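Local coordinates for phosphothreonine lyase ospF (PDB 3I0U), which acts as a phosphothreonine lyase, eliminating phosphate from phosphothreonine, and is a secreted type III effector that probably acts on host MAP kinases, at residues K12-F15 with N16-Y19; P37-S40 with D41-S45; R154-I157 with M158-S162; E173-A176 with S177-R180. All coordinates share one frame; numbering follows the deposited sequence.

Overall arrangement
Four local contacts, met in series along the chain, sample different settings of one fold. Contact 1 on helix 11-22 and contact 2 on helix 39-44 lie on opposite sides of the chain's centre, their own centres about 42 Å apart. Contact 3, on helix 147-166, is the most central, about 10 Å from the middle of the chain; its nearest atoms come within about 6 Å of contact 1 and about 7 Å of contact 4. The loop of contact 4 leads from that helix towards strand 187-191, and Glu161 of contact 3 binds backbone just before and at the start of this strand. Arg154 of contact 3 comes within about 4 Å of a bound methylpentanediol, probably a crystallisation additive.

Contact 1: residues K12-F15 with N16-Y19; sequences KNNF and NILY
Ile17 leans back along the helix against Asn13 and Asn14, and its longer branch can be followed atom by atom. CB of Ile17 rests 3.4 Å from Asn13 O. With CG1 anti to its carbonyl carbon (chi1 -82°), the branch runs back towards the preceding turn, and CG1 of Ile17 lies 3.3 Å from Asn13 O. The terminal CD1 of Ile17 stays over Asn13 O at 3.4 Å and has Asn14 OD1 at 3.6 Å and Asn13 OD1 at 4.0 Å on two adjacent sides. The side chains of Asn14 and Ile17 run alongside each other in the same direction, whereas that of Asn13 slants across. Beneath this cluster Ile17 N donates to Asn13 O at 2.7 Å. A second flank brings Asn16 OD1 to the edge of the Phe15 ring, in its plane and 3.3 Å from CD2, while the amide and ring planes stand 67° apart. There Tyr19 N donates to Phe15 O at 2.8 Å, and Phe15 and Tyr19 both reach Leu215 of the C-terminal helix 211-217. Such i to i+4 backbone bonds, with side chains three or four residues apart meeting along the sides, are those of a regular alpha-helix, here at the surface near the N-terminus.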
ATOM      1  N   LYS A  12      -0.617  -0.612  26.456  1.00 70.91           N
ATOM      2  CA  LYS A  12      -2.035  -0.979  26.312  1.00 71.13           C
ATOM      3  C   LYS A  12      -2.892   0.263  26.201  1.00 71.04           C
ATOM      4  O   LYS A  12      -3.741   0.353  25.317  1.00 71.00           O
ATOM      5  CB  LYS A  12      -2.528  -1.835  27.488  1.00 71.23           C
ATOM      6  CG  LYS A  12      -2.157  -3.312  27.409  1.00 71.48           C
ATOM      7  CD  LYS A  12      -3.324  -4.188  27.861  1.00 72.19           C
ATOM      8  CE  LYS A  12      -2.865  -5.341  28.725  1.00 71.55           C
ATOM      9  NZ  LYS A  12      -2.735  -4.876  30.112  1.00 71.48           N
ATOM     10  N   ASN A  13      -2.633   1.217  27.093  1.00 71.19           N
ATOM     11  CA  ASN A  13      -3.300   2.511  27.081  1.00 71.39           C
ATOM     12  C   ASN A  13      -2.999   3.340  25.823  1.00 71.50           C
ATOM     13  O   ASN A  13      -3.926   3.912  25.224  1.00 71.97           O
ATOM     14  CB  ASN A  13      -2.993   3.314  28.355  1.00 71.43           C
ATOM     15  CG  ASN A  13      -4.021   4.407  28.598  1.00 71.73           C
ATOM     16  OD1 ASN A  13      -5.099   4.384  27.959  1.00 72.32           O
ATOM     17  ND2 ASN A  13      -3.696   5.371  29.516  1.00 71.15           N
ATOM     18  N   ASN A  14      -1.735   3.376  25.398  1.00 71.23           N
ATOM     19  CA  ASN A  14      -1.362   4.130  24.176  1.00 71.39           C
ATOM     20  C   ASN A  14      -1.866   3.529  22.888  1.00 70.97           C
ATOM     21  O   ASN A  14      -2.076   4.242  21.915  1.00 71.16           O
ATOM     22  CB  ASN A  14       0.143   4.344  24.107  1.00 71.37           C
ATOM     23  CG  ASN A  14       0.681   4.991  25.378  1.00 71.72           C
ATOM     24  OD1 ASN A  14      -0.022   5.748  26.074  1.00 70.99           O
ATOM     25  ND2 ASN A  14       1.925   4.675  25.701  1.00 72.50           N
ATOM     26  N   PHE A  15      -2.050   2.212  22.912  1.00 70.81           N
ATOM     27  CA  PHE A  15      -2.768   1.488  21.879  1.00 70.67           C
ATOM     28  C   PHE A  15      -4.243   1.893  21.870  1.00 70.76           C
ATOM     29  O   PHE A  15      -4.784   2.214  20.812  1.00 70.81           O
ATOM     30  CB  PHE A  15      -2.639  -0.017  22.115  1.00 70.53           C
ATOM     31  CG  PHE A  15      -3.335  -0.847  21.099  1.00 70.13           C
ATOM     32  CD1 PHE A  15      -2.689  -1.196  19.937  1.00 70.59           C
ATOM     33  CD2 PHE A  15      -4.646  -1.292  21.303  1.00 71.21           C
ATOM     34  CE1 PHE A  15      -3.329  -1.965  18.978  1.00 71.84           C
ATOM     35  CE2 PHE A  15      -5.300  -2.067  20.343  1.00 70.57           C
ATOM     36  CZ  PHE A  15      -4.646  -2.394  19.184  1.00 71.05           C
ATOM     37  N   ASN A  16      -4.881   1.872  23.041  1.00 70.63           N
ATOM     38  CA  ASN A  16      -6.307   2.173  23.130  1.00 70.81           C
ATOM     39  C   ASN A  16      -6.592   3.631  22.833  1.00 71.06           C
ATOM     40  O   ASN A  16      -7.683   3.945  22.324  1.00 71.33           O
ATOM     41  CB  ASN A  16      -6.897   1.782  24.493  1.00 70.67           C
ATOM     42  CG  ASN A  16      -6.853   0.272  24.763  1.00 70.48           C
ATOM     43  OD1 ASN A  16      -6.515  -0.534  23.883  1.00 71.17           O
ATOM     44  ND2 ASN A  16      -7.179  -0.111  25.997  1.00 69.62           N
ATOM     45  N   ILE A  17      -5.610   4.497  23.144  1.00 71.09           N
ATOM     46  CA  ILE A  17      -5.643   5.922  22.784  1.00 71.28           C
ATOM     47  C   ILE A  17      -5.791   6.050  21.265  1.00 71.52           C
ATOM     48  O   ILE A  17      -6.707   6.735  20.773  1.00 71.72           O
ATOM     49  CB  ILE A  17      -4.395   6.700  23.326  1.00 71.11           C
ATOM     50  CG1 ILE A  17      -4.612   7.082  24.791  1.00 71.77           C
ATOM     51  CG2 ILE A  17      -4.130   8.004  22.537  1.00 71.22           C
ATOM     52  CD1 ILE A  17      -3.330   7.188  25.649  1.00 71.22           C
ATOM     53  N   LEU A  18      -4.920   5.346  20.546  1.00 71.63           N
ATOM     54  CA  LEU A  18      -4.965   5.304  19.092  1.00 71.77           C
ATOM     55  C   LEU A  18      -6.257   4.688  18.574  1.00 72.00           C
ATOM     56  O   LEU A  18      -6.888   5.288  17.698  1.00 72.65           O
ATOM     57  CB  LEU A  18      -3.738   4.572  18.528  1.00 71.59           C
ATOM     58  CG  LEU A  18      -2.370   5.288  18.627  1.00 71.79           C
ATOM     59  CD1 LEU A  18      -1.245   4.472  17.968  1.00 69.36           C
ATOM     60  CD2 LEU A  18      -2.410   6.723  18.047  1.00 72.16           C
ATOM     61  N   TYR A  19      -6.664   3.550  19.165  1.00 72.07           N
ATOM     62  CA  TYR A  19      -7.786   2.720  18.685  1.00 71.98           C
ATOM     63  C   TYR A  19      -9.094   3.475  18.671  1.00 71.94           C
ATOM     64  O   TYR A  19      -9.789   3.509  17.649  1.00 72.28           O
ATOM     65  CB  TYR A  19      -7.938   1.431  19.517  1.00 71.89           C
ATOM     66  CG  TYR A  19      -9.039   0.485  19.042  1.00 72.04           C
ATOM     67  CD1 TYR A  19      -8.863  -0.321  17.895  1.00 72.44           C
ATOM     68  CD2 TYR A  19     -10.261   0.403  19.730  1.00 72.77           C
ATOM     69  CE1 TYR A  19      -9.884  -1.188  17.441  1.00 72.68           C
ATOM     70  CE2 TYR A  19     -11.284  -0.454  19.303  1.00 72.42           C
ATOM     71  CZ  TYR A  19     -11.083  -1.257  18.167  1.00 73.05           C
ATOM     72  OH  TYR A  19     -12.091  -2.106  17.744  1.00 72.77           O
TER

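Contact 2: residues P37-S40 with D41-S45; sequences PTYS and DICQS
Two first torsions bring Thr38 and Asp41 together. Thr38 OG1 sits between its own backbone N and carbonyl carbon (chi1 68°), facing the first turn of the helix, while Asp41 CG stands anti to its carbonyl carbon (chi1 -64°), which swings the carboxylate back towards the chain before the helix. Asp41 N donates to Thr38 OG1 at 3.2 Å, and Thr38 N returns a bond to Asp41 OD2 at 3.1 Å, meeting that oxygen from above the carboxylate plane. These reciprocal bonds define a capping box, with Thr38 as the N-cap of helix 39-44: side chains satisfy backbone N-H groups that have no preceding helical turn to bind. The carboxylate at this end would also be expected to interact favourably with the helix dipole. Ile42 N, donating to Thr38 O at 3.2 Å, starts the main-chain pattern. On the buried side, Ile42 CG2 packs on Pro37 CG at 3.6 Å, and Ile42 CD1 lies 4.1 Å from Tyr39 CD1, the two side chains crossing at about a right angle. Cys43 SG covers one face of the Tyr39 ring in a sulfur-aromatic contact, 3.8 Å from the ring centroid and displaced towards the rim nearest CE2. The far end of that ring is fixed by Tyr39 OH, hydrogen-bonded to Thr115 O and Met117 N, while Ile42 continues inward to Ile64 and Phe95.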
ATOM      1  N   PRO A  37      -0.436   7.479 -15.527  1.00 71.94           N
ATOM      2  CA  PRO A  37       0.223   6.724 -16.540  1.00 71.68           C
ATOM      3  C   PRO A  37      -0.366   5.330 -16.602  1.00 71.51           C
ATOM      4  O   PRO A  37      -0.863   4.800 -15.591  1.00 71.13           O
ATOM      5  CB  PRO A  37       1.655   6.662 -16.021  1.00 71.98           C
ATOM      6  CG  PRO A  37       1.509   6.699 -14.578  1.00 71.24           C
ATOM      7  CD  PRO A  37       0.426   7.671 -14.354  1.00 72.02           C
ATOM      8  N   THR A  38      -0.275   4.742 -17.788  1.00 71.34           N
ATOM      9  CA  THR A  38      -0.729   3.382 -18.006  1.00 71.17           C
ATOM     10  C   THR A  38       0.380   2.472 -17.455  1.00 70.78           C
ATOM     11  O   THR A  38       1.494   2.960 -17.198  1.00 70.09           O
ATOM     12  CB  THR A  38      -0.929   3.158 -19.506  1.00 70.89           C
ATOM     13  OG1 THR A  38       0.352   3.179 -20.124  1.00 70.92           O
ATOM     14  CG2 THR A  38      -1.770   4.270 -20.119  1.00 70.29           C
ATOM     15  N   TYR A  39       0.085   1.177 -17.293  1.00 70.88           N
ATOM     16  CA  TYR A  39       1.130   0.167 -17.040  1.00 71.13           C
ATOM     17  C   TYR A  39       2.354   0.205 -17.955  1.00 71.48           C
ATOM     18  O   TYR A  39       3.485   0.220 -17.447  1.00 71.76           O
ATOM     19  CB  TYR A  39       0.595  -1.250 -17.060  1.00 71.16           C
ATOM     20  CG  TYR A  39       1.581  -2.234 -16.471  1.00 70.68           C
ATOM     21  CD1 TYR A  39       1.947  -2.148 -15.115  1.00 68.28           C
ATOM     22  CD2 TYR A  39       2.145  -3.243 -17.253  1.00 69.22           C
ATOM     23  CE1 TYR A  39       2.807  -3.029 -14.546  1.00 67.63           C
ATOM     24  CE2 TYR A  39       3.042  -4.150 -16.691  1.00 70.62           C
ATOM     25  CZ  TYR A  39       3.363  -4.016 -15.321  1.00 71.63           C
ATOM     26  OH  TYR A  39       4.233  -4.882 -14.704  1.00 73.02           O
ATOM     27  N   SER A  40       2.159   0.229 -19.271  1.00 71.19           N
ATOM     28  CA  SER A  40       3.331   0.271 -20.134  1.00 72.03           C
ATOM     29  C   SER A  40       4.120   1.579 -19.983  1.00 72.31           C
ATOM     30  O   SER A  40       5.343   1.557 -20.104  1.00 72.99           O
ATOM     31  CB  SER A  40       3.047  -0.087 -21.603  1.00 71.73           C
ATOM     32  OG  SER A  40       2.356   0.940 -22.261  1.00 71.64           O
ATOM     33  N   ASP A  41       3.450   2.692 -19.689  1.00 72.05           N
ATOM     34  CA  ASP A  41       4.163   3.950 -19.451  1.00 72.04           C
ATOM     35  C   ASP A  41       5.127   3.862 -18.271  1.00 72.29           C
ATOM     36  O   ASP A  41       6.272   4.288 -18.406  1.00 72.39           O
ATOM     37  CB  ASP A  41       3.222   5.134 -19.233  1.00 72.16           C
ATOM     38  CG  ASP A  41       2.381   5.463 -20.447  1.00 72.64           C
ATOM     39  OD1 ASP A  41       2.821   5.232 -21.592  1.00 72.74           O
ATOM     40  OD2 ASP A  41       1.251   5.961 -20.242  1.00 74.21           O
ATOM     41  N   ILE A  42       4.686   3.302 -17.133  1.00 72.49           N
ATOM     42  CA  ILE A  42       5.576   3.131 -15.976  1.00 72.42           C
ATOM     43  C   ILE A  42       6.673   2.087 -16.220  1.00 72.87           C
ATOM     44  O   ILE A  42       7.730   2.143 -15.578  1.00 73.40           O
ATOM     45  CB  ILE A  42       4.834   2.858 -14.645  1.00 72.80           C
ATOM     46  CG1 ILE A  42       4.075   1.527 -14.660  1.00 72.51           C
ATOM     47  CG2 ILE A  42       3.851   3.972 -14.323  1.00 72.34           C
ATOM     48  CD1 ILE A  42       3.726   1.044 -13.301  1.00 69.80           C
ATOM     49  N   CYS A  43       6.469   1.182 -17.189  1.00 72.94           N
ATOM     50  CA  CYS A  43       7.499   0.178 -17.513  1.00 72.38           C
ATOM     51  C   CYS A  43       8.736   0.743 -18.220  1.00 72.57           C
ATOM     52  O   CYS A  43       9.801   0.135 -18.201  1.00 72.74           O
ATOM     53  CB  CYS A  43       6.884  -0.998 -18.257  1.00 72.23           C
ATOM     54  SG  CYS A  43       5.952  -2.046 -17.119  1.00 71.47           S
ATOM     55  N   GLN A  44       8.588   1.934 -18.792  1.00 72.61           N
ATOM     56  CA  GLN A  44       9.597   2.584 -19.610  1.00 72.49           C
ATOM     57  C   GLN A  44      10.180   3.814 -18.964  1.00 73.28           C
ATOM     58  O   GLN A  44      11.270   4.253 -19.321  1.00 73.54           O
ATOM     59  CB  GLN A  44       8.958   2.942 -20.922  1.00 72.17           C
ATOM     60  CG  GLN A  44       8.544   1.675 -21.623  1.00 72.26           C
ATOM     61  CD  GLN A  44       7.386   1.870 -22.532  1.00 72.77           C
ATOM     62  OE1 GLN A  44       7.491   2.533 -23.573  1.00 73.60           O
ATOM     63  NE2 GLN A  44       6.268   1.276 -22.173  1.00 72.70           N
ATOM     64  N   SER A  45       9.438   4.348 -18.003  1.00 75.15           N
ATOM     65  CA  SER A  45       9.835   5.458 -17.149  1.00 76.58           C
ATOM     66  C   SER A  45      11.163   5.203 -16.432  1.00 77.53           C
ATOM     67  O   SER A  45      11.176   4.730 -15.284  1.00 78.80           O
ATOM     68  CB  SER A  45       8.733   5.696 -16.088  1.00 76.29           C
ATOM     69  OG  SER A  45       7.790   6.694 -16.469  1.00 75.74           O
TER

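Contact 3: residues R154-I157 with M158-S162; sequences RQFI and MCLES
Phe156 turns one face of its ring to Leu160, one helical turn further on, and the two side chains pass each other at a slant. CD2 of Leu160 reaches over the face, while Leu160 CD1 makes the nearest touch, 4.0 Å from Phe156 CE2. The ring is brought there because CG of Phe156 stands anti to the backbone N (chi1 -165°), directing it towards the following turn. Ile157 approaches from the neighbouring position, its CD1 lying 4.3 Å from Leu160 CD1, so the leucine methyl is touched by a ring and by an aliphatic branch. Leu101 of helix 91-102 touches both Phe156 and Leu160, Phe30 meets the Phe156 ring edge-to-face, and Phe82 and Ile84 of strand 80-84 meet Ile157 and Leu160; this row thus packs helix 147-166 against both a helix and the sheet.

The main chain beneath follows the alpha-helical i to i+4 pattern. Leu160 N donates to Phe156 O at 2.8 Å, Glu161 N to Ile157 O at 2.8 Å and Met158 N to Arg154 O at 3.2 Å, each bond nearly straight at the hydrogen, whereas Cys159 N is held only weakly.

Polar side chains leave the same turns for other partners: Gln155 OE1 accepts from Tyr28 N, Arg154 NE donates to Met216 O, and Glu161 binds the backbone N-H groups of Lys185, Tyr186 and Val187. The chemistry is therefore divided, with apolar contact cementing the buried flank while hydrogen-bonding side chains tie the helix to other segments of this chain; the gathered N-H donors would be expected to stabilise the ionised form of the Glu161 carboxylate.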
ATOM      1  N   ARG A 154      -6.316   2.614   6.926  1.00 71.81           N
ATOM      2  CA  ARG A 154      -7.418   1.644   7.034  1.00 71.69           C
ATOM      3  C   ARG A 154      -8.421   1.810   5.907  1.00 71.79           C
ATOM      4  O   ARG A 154      -8.773   0.830   5.237  1.00 71.68           O
ATOM      5  CB  ARG A 154      -8.171   1.825   8.302  1.00 71.58           C
ATOM      6  CG  ARG A 154      -7.838   0.895   9.410  1.00 73.21           C
ATOM      7  CD  ARG A 154      -8.857   1.112  10.517  1.00 73.96           C
ATOM      8  NE  ARG A 154      -9.338  -0.201  10.925  1.00 74.92           N
ATOM      9  CZ  ARG A 154     -10.582  -0.493  11.296  1.00 75.18           C
ATOM     10  NH1 ARG A 154     -11.537   0.448  11.321  1.00 77.06           N
ATOM     11  NH2 ARG A 154     -10.887  -1.747  11.625  1.00 75.29           N
ATOM     12  N   GLN A 155      -8.836   3.065   5.706  1.00 71.38           N
ATOM     13  CA  GLN A 155      -9.785   3.469   4.676  1.00 71.17           C
ATOM     14  C   GLN A 155      -9.294   3.181   3.276  1.00 71.07           C
ATOM     15  O   GLN A 155     -10.064   2.773   2.431  1.00 71.02           O
ATOM     16  CB  GLN A 155     -10.087   4.964   4.791  1.00 70.87           C
ATOM     17  CG  GLN A 155     -10.761   5.361   6.096  1.00 71.44           C
ATOM     18  CD  GLN A 155     -12.239   4.984   6.164  1.00 71.39           C
ATOM     19  OE1 GLN A 155     -13.059   5.403   5.343  1.00 70.86           O
ATOM     20  NE2 GLN A 155     -12.588   4.205   7.168  1.00 70.88           N
ATOM     21  N   PHE A 156      -8.006   3.393   3.052  1.00 71.04           N
ATOM     22  CA  PHE A 156      -7.392   3.218   1.765  1.00 71.22           C
ATOM     23  C   PHE A 156      -7.413   1.741   1.380  1.00 71.95           C
ATOM     24  O   PHE A 156      -7.730   1.430   0.231  1.00 72.84           O
ATOM     25  CB  PHE A 156      -5.941   3.723   1.842  1.00 71.21           C
ATOM     26  CG  PHE A 156      -5.285   3.945   0.520  1.00 71.57           C
ATOM     27  CD1 PHE A 156      -5.729   4.971  -0.345  1.00 70.86           C
ATOM     28  CD2 PHE A 156      -4.180   3.168   0.136  1.00 70.11           C
ATOM     29  CE1 PHE A 156      -5.082   5.190  -1.598  1.00 71.33           C
ATOM     30  CE2 PHE A 156      -3.520   3.400  -1.125  1.00 69.67           C
ATOM     31  CZ  PHE A 156      -3.978   4.405  -1.988  1.00 69.62           C
ATOM     32  N   ILE A 157      -7.036   0.844   2.309  1.00 71.76           N
ATOM     33  CA  ILE A 157      -7.014  -0.602   2.043  1.00 71.58           C
ATOM     34  C   ILE A 157      -8.437  -1.062   1.659  1.00 72.20           C
ATOM     35  O   ILE A 157      -8.666  -1.744   0.649  1.00 72.50           O
ATOM     36  CB  ILE A 157      -6.498  -1.413   3.256  1.00 71.34           C
ATOM     37  CG1 ILE A 157      -5.023  -1.107   3.600  1.00 71.79           C
ATOM     38  CG2 ILE A 157      -6.733  -2.875   3.050  1.00 70.26           C
ATOM     39  CD1 ILE A 157      -4.029  -1.104   2.401  1.00 72.59           C
ATOM     40  N   MET A 158      -9.405  -0.639   2.449  1.00 72.44           N
ATOM     41  CA  MET A 158     -10.804  -0.945   2.197  1.00 73.48           C
ATOM     42  C   MET A 158     -11.159  -0.557   0.759  1.00 73.29           C
ATOM     43  O   MET A 158     -11.882  -1.267   0.070  1.00 73.53           O
ATOM     44  CB  MET A 158     -11.696  -0.162   3.135  1.00 72.15           C
ATOM     45  CG  MET A 158     -11.694  -0.622   4.579  1.00 74.06           C
ATOM     46  SD  MET A 158     -12.925   0.308   5.623  1.00 76.45           S
ATOM     47  CE  MET A 158     -14.469   0.016   4.735  1.00 69.32           C
ATOM     48  N   CYS A 159     -10.608   0.559   0.317  1.00 72.96           N
ATOM     49  CA  CYS A 159     -10.929   1.136  -0.944  1.00 73.25           C
ATOM     50  C   CYS A 159     -10.219   0.461  -2.132  1.00 73.33           C
ATOM     51  O   CYS A 159     -10.825   0.229  -3.185  1.00 74.32           O
ATOM     52  CB  CYS A 159     -10.512   2.560  -0.852  1.00 73.43           C
ATOM     53  SG  CYS A 159     -11.355   3.450  -1.968  1.00 80.35           S
ATOM     54  N   LEU A 160      -8.948   0.124  -1.970  1.00 72.38           N
ATOM     55  CA  LEU A 160      -8.313  -0.826  -2.860  1.00 71.95           C
ATOM     56  C   LEU A 160      -9.081  -2.136  -2.983  1.00 71.98           C
ATOM     57  O   LEU A 160      -9.460  -2.497  -4.082  1.00 72.60           O
ATOM     58  CB  LEU A 160      -6.883  -1.098  -2.410  1.00 72.24           C
ATOM     59  CG  LEU A 160      -5.876   0.067  -2.303  1.00 72.76           C
ATOM     60  CD1 LEU A 160      -4.511  -0.444  -1.842  1.00 70.34           C
ATOM     61  CD2 LEU A 160      -5.746   0.859  -3.630  1.00 71.03           C
ATOM     62  N   GLU A 161      -9.345  -2.812  -1.859  1.00 72.48           N
ATOM     63  CA  GLU A 161     -10.124  -4.069  -1.816  1.00 72.14           C
ATOM     64  C   GLU A 161     -11.405  -3.948  -2.662  1.00 72.07           C
ATOM     65  O   GLU A 161     -11.663  -4.728  -3.584  1.00 72.69           O
ATOM     66  CB  GLU A 161     -10.464  -4.458  -0.362  1.00 71.59           C
ATOM     67  CG  GLU A 161      -9.343  -5.161   0.432  1.00 71.96           C
ATOM     68  CD  GLU A 161      -9.040  -6.592  -0.042  1.00 72.29           C
ATOM     69  OE1 GLU A 161      -7.863  -6.943  -0.304  1.00 71.23           O
ATOM     70  OE2 GLU A 161      -9.988  -7.386  -0.129  1.00 74.14           O
ATOM     71  N   SER A 162     -12.154  -2.902  -2.384  1.00 72.13           N
ATOM     72  CA  SER A 162     -13.449  -2.657  -2.967  1.00 71.46           C
ATOM     73  C   SER A 162     -13.378  -2.455  -4.492  1.00 71.54           C
ATOM     74  O   SER A 162     -14.218  -2.920  -5.237  1.00 71.66           O
ATOM     75  CB  SER A 162     -14.010  -1.421  -2.292  1.00 70.62           C
ATOM     76  OG  SER A 162     -15.065  -0.894  -3.024  1.00 71.08           O
TER

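Contact 4: residues E173-A176 with S177-R180; sequences EYPA and SDVR
Tyr174 and Arg180 close the mouth of a loop whose apex is a type I beta turn from Pro175 to Asp178. The Arg180 guanidinium lies almost flat on the tyrosine ring, the planes 17° apart and the centres 4.2 Å from one another, an off-centre cation-pi stack. Arg180 CD sits over the Tyr174 ring, 3.7 Å from its centroid, in a CH-pi contact. The bend at chi3 (-86°) lets the chain put both CD and the guanidinium on the same ring face, with Arg180 NH2 reaching Tyr174 CE2 at 3.4 Å. Within the turn, Asp178 N donates to Pro175 O at 2.9 Å, approaching from above the carbonyl plane, and the proline ring packs against the Asp178 carboxylate, Pro175 CD lying 3.7 Å from Asp178 OD2.

A second shell fixes these groups. Tyr174 OH bonds Lys185 O and Arg180 NE bonds Trp184 O, so both partners of the stack are tied to the chain leading into strand 187-191, while Asp178 OD2 is hydrogen-bonded to Ser188 OG on that strand. The other carboxylate oxygen stays within the turn: Ser177 OG donates to Asp178 OD1 at 2.8 Å, meeting it on the anti side, 28° out of the carboxylate plane.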
ATOM      1  N   GLU A 173      -1.421 -15.163  -5.325  1.00 70.90           N
ATOM      2  CA  GLU A 173      -0.969 -15.966  -4.195  1.00 71.05           C
ATOM      3  C   GLU A 173      -0.215 -15.095  -3.190  1.00 71.02           C
ATOM      4  O   GLU A 173       0.821 -14.545  -3.505  1.00 71.64           O
ATOM      5  CB  GLU A 173      -0.085 -17.081  -4.732  1.00 70.93           C
ATOM      6  CG  GLU A 173       0.700 -17.847  -3.701  1.00 72.45           C
ATOM      7  CD  GLU A 173       1.192 -19.173  -4.244  1.00 75.24           C
ATOM      8  OE1 GLU A 173       0.993 -20.198  -3.554  1.00 75.77           O
ATOM      9  OE2 GLU A 173       1.768 -19.199  -5.370  1.00 76.11           O
ATOM     10  N   TYR A 174      -0.727 -14.979  -1.977  1.00 71.23           N
ATOM     11  CA  TYR A 174      -0.131 -14.126  -0.937  1.00 71.13           C
ATOM     12  C   TYR A 174       1.133 -14.783  -0.479  1.00 70.73           C
ATOM     13  O   TYR A 174       1.213 -16.014  -0.507  1.00 70.71           O
ATOM     14  CB  TYR A 174      -1.070 -13.990   0.266  1.00 70.92           C
ATOM     15  CG  TYR A 174      -2.517 -13.995  -0.122  1.00 71.98           C
ATOM     16  CD1 TYR A 174      -3.130 -12.828  -0.621  1.00 73.80           C
ATOM     17  CD2 TYR A 174      -3.292 -15.173  -0.031  1.00 71.29           C
ATOM     18  CE1 TYR A 174      -4.471 -12.819  -1.019  1.00 72.10           C
ATOM     19  CE2 TYR A 174      -4.644 -15.171  -0.422  1.00 71.66           C
ATOM     20  CZ  TYR A 174      -5.222 -13.987  -0.915  1.00 71.81           C
ATOM     21  OH  TYR A 174      -6.553 -13.948  -1.285  1.00 72.73           O
ATOM     22  N   PRO A 175       2.129 -13.980  -0.074  1.00 70.55           N
ATOM     23  CA  PRO A 175       3.323 -14.612   0.480  1.00 70.07           C
ATOM     24  C   PRO A 175       3.021 -15.246   1.829  1.00 70.30           C
ATOM     25  O   PRO A 175       2.300 -14.671   2.644  1.00 70.31           O
ATOM     26  CB  PRO A 175       4.312 -13.462   0.643  1.00 69.58           C
ATOM     27  CG  PRO A 175       3.677 -12.267   0.011  1.00 70.56           C
ATOM     28  CD  PRO A 175       2.221 -12.507  -0.077  1.00 70.62           C
ATOM     29  N   ALA A 176       3.575 -16.434   2.040  1.00 70.73           N
ATOM     30  CA  ALA A 176       3.446 -17.191   3.282  1.00 71.07           C
ATOM     31  C   ALA A 176       3.782 -16.370   4.519  1.00 71.31           C
ATOM     32  O   ALA A 176       3.179 -16.586   5.568  1.00 71.25           O
ATOM     33  CB  ALA A 176       4.320 -18.437   3.239  1.00 70.65           C
ATOM     34  N   SER A 177       4.734 -15.441   4.364  1.00 71.50           N
ATOM     35  CA  SER A 177       5.186 -14.494   5.399  1.00 71.72           C
ATOM     36  C   SER A 177       4.067 -13.555   5.901  1.00 71.54           C
ATOM     37  O   SER A 177       4.089 -13.106   7.019  1.00 71.21           O
ATOM     38  CB  SER A 177       6.333 -13.631   4.828  1.00 72.00           C
ATOM     39  OG  SER A 177       5.868 -12.667   3.847  1.00 72.63           O
ATOM     40  N   ASP A 178       3.107 -13.241   5.046  1.00 71.37           N
ATOM     41  CA  ASP A 178       2.139 -12.226   5.345  1.00 71.06           C
ATOM     42  C   ASP A 178       0.968 -12.726   6.164  1.00 71.11           C
ATOM     43  O   ASP A 178       0.688 -13.927   6.194  1.00 71.14           O
ATOM     44  CB  ASP A 178       1.610 -11.647   4.048  1.00 71.27           C
ATOM     45  CG  ASP A 178       2.590 -10.731   3.379  1.00 71.90           C
ATOM     46  OD1 ASP A 178       3.806 -10.850   3.666  1.00 72.27           O
ATOM     47  OD2 ASP A 178       2.124  -9.895   2.573  1.00 71.50           O
ATOM     48  N   VAL A 179       0.297 -11.785   6.836  1.00 71.03           N
ATOM     49  CA  VAL A 179      -0.996 -12.043   7.488  1.00 70.81           C
ATOM     50  C   VAL A 179      -2.097 -11.187   6.874  1.00 70.81           C
ATOM     51  O   VAL A 179      -1.847 -10.098   6.347  1.00 70.71           O
ATOM     52  CB  VAL A 179      -0.974 -11.883   9.061  1.00 70.79           C
ATOM     53  CG1 VAL A 179       0.013 -12.850   9.691  1.00 70.80           C
ATOM     54  CG2 VAL A 179      -0.685 -10.446   9.520  1.00 70.27           C
ATOM     55  N   ARG A 180      -3.309 -11.707   6.924  1.00 70.71           N
ATOM     56  CA  ARG A 180      -4.484 -10.996   6.444  1.00 70.89           C
ATOM     57  C   ARG A 180      -5.697 -11.539   7.164  1.00 70.78           C
ATOM     58  O   ARG A 180      -5.728 -12.716   7.524  1.00 70.31           O
ATOM     59  CB  ARG A 180      -4.671 -11.126   4.924  1.00 70.52           C
ATOM     60  CG  ARG A 180      -4.411 -12.498   4.325  1.00 70.77           C
ATOM     61  CD  ARG A 180      -4.724 -12.527   2.789  1.00 71.53           C
ATOM     62  NE  ARG A 180      -6.142 -12.809   2.608  1.00 73.70           N
ATOM     63  CZ  ARG A 180      -6.679 -14.040   2.598  1.00 75.59           C
ATOM     64  NH1 ARG A 180      -8.003 -14.209   2.478  1.00 73.94           N
ATOM     65  NH2 ARG A 180      -5.902 -15.115   2.689  1.00 74.78           N
TER